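Local coordinates for protein mRNA interferase (Mycobacterium tuberculosis, PDB 6L2A) that probably acts as the toxin of a type II toxin-antitoxin system, an endoribonuclease of the PemK/MazF family that cuts RNA, at residues A[39-42]-A[43-47]; A[104-107]-A[108-111]. The protein carries 6 engineered substitutions. One frame throughout, in Å; residues are numbered along the deposited sequence.

Contact 1 (A[39-42]-A[43-47]); sequences NATA and TRLGR
The C-terminal end of helix 36-45, closed by a glycine, brings residues 39-42 against 43-47. Thr-43 N reaches back to Asn-39 O at 3.0 Å, Arg-44 N to Ala-40 O at 3.1 Å and Leu-45 N to Thr-41 O at 3.0 Å. The last of these is nearly straight at its hydrogen, 172°. One step on, the series continues but weakens: Gly-46 N lies 2.9 Å from Ala-42 O in a bent, weak bond.

Gly-46 has left the helical region with a phi of 74°. With that phi, any side chain would crowd the carbonyl oxygen of Leu-45, which glycine avoids. The turn it makes carries Arg-47 back alongside the helix, where its carbonyl oxygen takes a CA-H...O contact from Ala-42 CA at 3.2 Å. Arg-47 O also approaches Ala-42 CB. The small Ala-42 side chain suits this tight return, and it rests on Ile-50 and Thr-92 as well.

On the outer side, Thr-41 and Leu-45, one turn apart, extend in the same direction, and Thr-41 CG2 meets Leu-45 CD1 at 4.2 Å. Leu-45 turns its CG beside its own backbone N (chi1 -66°), which lays that carbon over Thr-41 O at 3.5 Å. Thr-41 OG1 is hydrogen-bonded to Arg-37 O one turn earlier, leaving the methyl branch to face the leucine.

Toward the N-terminal segment, Thr-43 OG1 is hydrogen-bonded to Leu-4 O. The buried side-chain amide of Asn-39 is fixed at both ends, OD1 to Ser-34 OG and ND2 to Asp-36 OD1; toward residues 43-47 Asn-39 bonds through its backbone O instead. A glycine of positive phi just after the last helical residue, the C' position, is a common way for an alpha-helix to end.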
ATOM      1  N   ASN A  39      -3.308   4.960 -12.995  1.00 14.30           N
ATOM      2  CA  ASN A  39      -2.372   6.045 -13.271  1.00 14.05           C
ATOM      3  C   ASN A  39      -2.858   6.911 -14.428  1.00 14.72           C
ATOM      4  O   ASN A  39      -2.788   8.143 -14.359  1.00 14.64           O
ATOM      5  CB  ASN A  39      -0.983   5.482 -13.574  1.00 14.24           C
ATOM      6  CG  ASN A  39      -0.395   4.704 -12.413  1.00 19.41           C
ATOM      7  OD1 ASN A  39      -0.775   4.899 -11.258  1.00 14.97           O
ATOM      8  ND2 ASN A  39       0.546   3.817 -12.717  1.00 14.40           N
ATOM      9  N   ALA A  40      -3.347   6.283 -15.502  1.00 13.31           N
ATOM     10  CA  ALA A  40      -3.858   7.039 -16.643  1.00 16.81           C
ATOM     11  C   ALA A  40      -5.056   7.897 -16.258  1.00 21.31           C
ATOM     12  O   ALA A  40      -5.254   8.979 -16.828  1.00 17.19           O
ATOM     13  CB  ALA A  40      -4.233   6.090 -17.781  1.00 17.46           C
ATOM     14  N   THR A  41      -5.866   7.431 -15.304  1.00 18.23           N
ATOM     15  CA  THR A  41      -7.006   8.221 -14.847  1.00 18.84           C
ATOM     16  C   THR A  41      -6.546   9.466 -14.101  1.00 21.35           C
ATOM     17  O   THR A  41      -7.096  10.556 -14.301  1.00 24.27           O
ATOM     18  CB  THR A  41      -7.914   7.372 -13.955  1.00 23.46           C
ATOM     19  OG1 THR A  41      -8.340   6.207 -14.672  1.00 22.11           O
ATOM     20  CG2 THR A  41      -9.141   8.169 -13.525  1.00 22.22           C
ATOM     21  N   ALA A  42      -5.539   9.322 -13.235  1.00 19.63           N
ATOM     22  CA  ALA A  42      -4.997  10.479 -12.533  1.00 23.70           C
ATOM     23  C   ALA A  42      -4.362  11.462 -13.508  1.00 19.48           C
ATOM     24  O   ALA A  42      -4.447  12.680 -13.317  1.00 26.65           O
ATOM     25  CB  ALA A  42      -3.984  10.026 -11.482  1.00 25.19           C
ATOM     26  N   THR A  43      -3.728  10.949 -14.564  1.00 23.17           N
ATOM     27  CA  THR A  43      -3.175  11.822 -15.594  1.00 23.69           C
ATOM     28  C   THR A  43      -4.266  12.665 -16.242  1.00 27.87           C
ATOM     29  O   THR A  43      -4.138  13.890 -16.350  1.00 31.99           O
ATOM     30  CB  THR A  43      -2.444  10.996 -16.655  1.00 24.85           C
ATOM     31  OG1 THR A  43      -1.300  10.364 -16.071  1.00 22.37           O
ATOM     32  CG2 THR A  43      -1.994  11.888 -17.806  1.00 21.35           C
ATOM     33  N   ARG A  44      -5.355  12.025 -16.676  1.00 23.69           N
ATOM     34  CA  ARG A  44      -6.408  12.764 -17.364  1.00 24.21           C
ATOM     35  C   ARG A  44      -7.071  13.779 -16.441  1.00 34.01           C
ATOM     36  O   ARG A  44      -7.253  14.945 -16.811  1.00 30.54           O
ATOM     37  CB  ARG A  44      -7.456  11.810 -17.929  1.00 26.02           C
ATOM     38  CG  ARG A  44      -8.683  12.568 -18.391  1.00 41.38           C
ATOM     39  CD  ARG A  44      -9.655  11.729 -19.162  1.00 35.26           C
ATOM     40  NE  ARG A  44      -9.102  11.206 -20.403  1.00 32.10           N
ATOM     41  CZ  ARG A  44      -9.843  10.632 -21.341  1.00 22.66           C
ATOM     42  NH1 ARG A  44     -11.156  10.544 -21.171  1.00 29.51           N
ATOM     43  NH2 ARG A  44      -9.285  10.164 -22.447  1.00 18.91           N
ATOM     44  N   LEU A  45      -7.445  13.352 -15.233  1.00 21.62           N
ATOM     45  CA  LEU A  45      -8.153  14.240 -14.319  1.00 24.97           C
ATOM     46  C   LEU A  45      -7.248  15.314 -13.728  1.00 31.53           C
ATOM     47  O   LEU A  45      -7.751  16.335 -13.251  1.00 30.53           O
ATOM     48  CB  LEU A  45      -8.806  13.430 -13.198  1.00 27.61           C
ATOM     49  CG  LEU A  45      -9.941  12.478 -13.590  1.00 33.44           C
ATOM     50  CD1 LEU A  45     -10.578  11.894 -12.342  1.00 32.74           C
ATOM     51  CD2 LEU A  45     -10.979  13.191 -14.442  1.00 42.14           C
ATOM     52  N   GLY A  46      -5.934  15.124 -13.761  1.00 24.32           N
ATOM     53  CA  GLY A  46      -5.072  16.099 -13.131  1.00 31.16           C
ATOM     54  C   GLY A  46      -5.092  16.036 -11.626  1.00 25.97           C
ATOM     55  O   GLY A  46      -4.560  16.934 -10.965  1.00 34.89           O
ATOM     56  N   ARG A  47      -5.714  15.002 -11.068  1.00 29.36           N
ATOM     57  CA  ARG A  47      -5.694  14.748  -9.644  1.00 28.10           C
ATOM     58  C   ARG A  47      -5.874  13.253  -9.453  1.00 25.39           C
ATOM     59  O   ARG A  47      -6.259  12.518 -10.355  1.00 25.88           O
ATOM     60  CB  ARG A  47      -6.794  15.516  -8.902  1.00 33.53           C
ATOM     61  CG  ARG A  47      -8.124  14.769  -8.857  1.00 38.42           C
ATOM     62  CD  ARG A  47      -9.295  15.665  -8.469  1.00 43.34           C
ATOM     63  NE  ARG A  47      -9.989  16.155  -9.653  1.00 58.40           N
ATOM     64  CZ  ARG A  47     -11.112  15.633 -10.130  1.00 38.38           C
ATOM     65  NH1 ARG A  47     -11.665  16.148 -11.214  1.00 48.68           N
ATOM     66  NH2 ARG A  47     -11.674  14.592  -9.532  1.00 36.01           N
TER

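Contact 2 (A[104-107]-A[108-111]); sequences AAEL and AQLD
Asp-111 N and Leu-107 O form a short hydrogen bond of 2.8 Å, matched by Leu-110 N to Glu-106 O at 2.8 Å. The Asp-111 carboxylate folds back over the same carbonyl: with CG beside the backbone N (chi1 -66°), OD1 comes to 3.2 Å from Leu-107 O. Two acceptors so close should repel, but OD1 also forms a salt bridge with Arg-8, whose positive charge probably offsets this.

These bonds, with Ala-108 N to Ala-104 O and Gln-109 N to Ala-105 O, build the first turns of helix 104-117. Glu-106 serves its N-terminus: OE1 takes the backbone N of Ser-103, as the glutamate of a capping box does, and OE2 takes Ser-70 N, tying the helix to the residue that follows strand 66-69.

Leu-107 and Leu-110 meet on the side facing the sheet and neighbouring loops, Leu-107 CD1 lying 4.3 Å from Leu-110 CD2. Leu-110, buried, also packs on Val-67 and Val-33. Gln-109 stretches back along the helix until NE2 is 3.9 Å from Glu-106 CA, its long aliphatic part passing Ala-105 O, with CG at 3.6 Å. On the exposed face, the Ala-108 methyl lies beside Ala-104 O.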
ATOM      1  N   ALA A 104      12.114  -4.704 -16.022  1.00 14.71           N
ATOM      2  CA  ALA A 104      10.956  -5.585 -15.931  1.00 21.27           C
ATOM      3  C   ALA A 104      11.211  -6.751 -14.982  1.00 15.29           C
ATOM      4  O   ALA A 104      10.274  -7.254 -14.350  1.00 16.43           O
ATOM      5  CB  ALA A 104      10.570  -6.096 -17.319  1.00 34.65           C
ATOM      6  N   ALA A 105      12.465  -7.195 -14.865  1.00 18.16           N
ATOM      7  CA  ALA A 105      12.779  -8.264 -13.921  1.00 22.87           C
ATOM      8  C   ALA A 105      12.702  -7.768 -12.482  1.00 19.30           C
ATOM      9  O   ALA A 105      12.218  -8.484 -11.597  1.00 16.00           O
ATOM     10  CB  ALA A 105      14.162  -8.841 -14.223  1.00 26.79           C
ATOM     11  N   GLU A 106      13.178  -6.547 -12.227  1.00 18.25           N
ATOM     12  CA  GLU A 106      13.054  -5.979 -10.890  1.00 19.91           C
ATOM     13  C   GLU A 106      11.592  -5.752 -10.524  1.00 19.96           C
ATOM     14  O   GLU A 106      11.197  -5.953  -9.370  1.00 15.57           O
ATOM     15  CB  GLU A 106      13.849  -4.675 -10.799  1.00 14.98           C
ATOM     16  CG  GLU A 106      15.361  -4.874 -10.742  1.00 18.77           C
ATOM     17  CD  GLU A 106      16.131  -3.591 -10.994  1.00 20.84           C
ATOM     18  OE1 GLU A 106      15.545  -2.642 -11.557  1.00 29.44           O
ATOM     19  OE2 GLU A 106      17.323  -3.526 -10.624  1.00 22.34           O
ATOM     20  N   LEU A 107      10.770  -5.343 -11.495  1.00 16.93           N
ATOM     21  CA  LEU A 107       9.354  -5.126 -11.210  1.00 18.59           C
ATOM     22  C   LEU A 107       8.647  -6.440 -10.906  1.00 14.27           C
ATOM     23  O   LEU A 107       7.794  -6.498 -10.013  1.00 17.15           O
ATOM     24  CB  LEU A 107       8.679  -4.409 -12.380  1.00 19.21           C
ATOM     25  CG  LEU A 107       7.250  -3.929 -12.120  1.00 18.28           C
ATOM     26  CD1 LEU A 107       7.211  -2.985 -10.927  1.00 14.81           C
ATOM     27  CD2 LEU A 107       6.667  -3.253 -13.352  1.00 22.82           C
ATOM     28  N   ALA A 108       8.983  -7.505 -11.638  1.00 15.43           N
ATOM     29  CA  ALA A 108       8.441  -8.820 -11.312  1.00 14.18           C
ATOM     30  C   ALA A 108       8.837  -9.238  -9.901  1.00 14.28           C
ATOM     31  O   ALA A 108       8.029  -9.817  -9.165  1.00 17.01           O
ATOM     32  CB  ALA A 108       8.911  -9.855 -12.335  1.00 17.17           C
ATOM     33  N   GLN A 109      10.081  -8.952  -9.507  1.00 16.08           N
ATOM     34  CA  GLN A 109      10.490  -9.190  -8.128  1.00 17.01           C
ATOM     35  C   GLN A 109       9.670  -8.347  -7.159  1.00 15.24           C
ATOM     36  O   GLN A 109       9.267  -8.828  -6.094  1.00 17.23           O
ATOM     37  CB  GLN A 109      11.979  -8.896  -7.960  1.00 19.00           C
ATOM     38  CG  GLN A 109      12.898 -10.025  -8.397  1.00 23.58           C
ATOM     39  CD  GLN A 109      14.354  -9.723  -8.104  1.00 44.52           C
ATOM     40  OE1 GLN A 109      15.017 -10.455  -7.368  1.00 48.76           O
ATOM     41  NE2 GLN A 109      14.859  -8.637  -8.678  1.00 29.07           N
ATOM     42  N   LEU A 110       9.416  -7.085  -7.511  1.00 17.58           N
ATOM     43  CA  LEU A 110       8.603  -6.234  -6.650  1.00 16.43           C
ATOM     44  C   LEU A 110       7.168  -6.736  -6.564  1.00 16.58           C
ATOM     45  O   LEU A 110       6.535  -6.612  -5.510  1.00 14.68           O
ATOM     46  CB  LEU A 110       8.639  -4.789  -7.149  1.00 18.90           C
ATOM     47  CG  LEU A 110       7.985  -3.727  -6.266  1.00 17.18           C
ATOM     48  CD1 LEU A 110       8.439  -3.862  -4.813  1.00 15.03           C
ATOM     49  CD2 LEU A 110       8.325  -2.348  -6.803  1.00 14.25           C
ATOM     50  N   ASP A 111       6.639  -7.309  -7.650  1.00 15.26           N
ATOM     51  CA  ASP A 111       5.324  -7.937  -7.578  1.00 17.43           C
ATOM     52  C   ASP A 111       5.299  -9.036  -6.523  1.00 22.45           C
ATOM     53  O   ASP A 111       4.348  -9.134  -5.739  1.00 18.70           O
ATOM     54  CB  ASP A 111       4.921  -8.511  -8.937  1.00 19.68           C
ATOM     55  CG  ASP A 111       4.703  -7.441  -9.990  1.00 23.99           C
ATOM     56  OD1 ASP A 111       4.597  -6.248  -9.631  1.00 15.45           O
ATOM     57  OD2 ASP A 111       4.620  -7.801 -11.183  1.00 20.83           O
TER

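In the fold
Contact 1 and contact 2 come from the two longest helices of the SH3-like MazF fold and do not touch: their centres are 24 Å apart and their nearest atoms about 9 Å. In chain order they are in series. Helix 36-45 connects strands 28-32 and 49-56 along the chain and packs on the latter through Asn-39 and Ala-42, whereas helix 104-117 follows strand 95-101 and packs on strand 66-69. The N-terminal segment serves both, Leu-4 receiving Thr-43 in contact 1 and Arg-8 pairing with Asp-111 in contact 2. They differ in the assembly: contact 2 meets Leu-120 of the second subunit through Asp-111, while no other chain of the dimer touches contact 1.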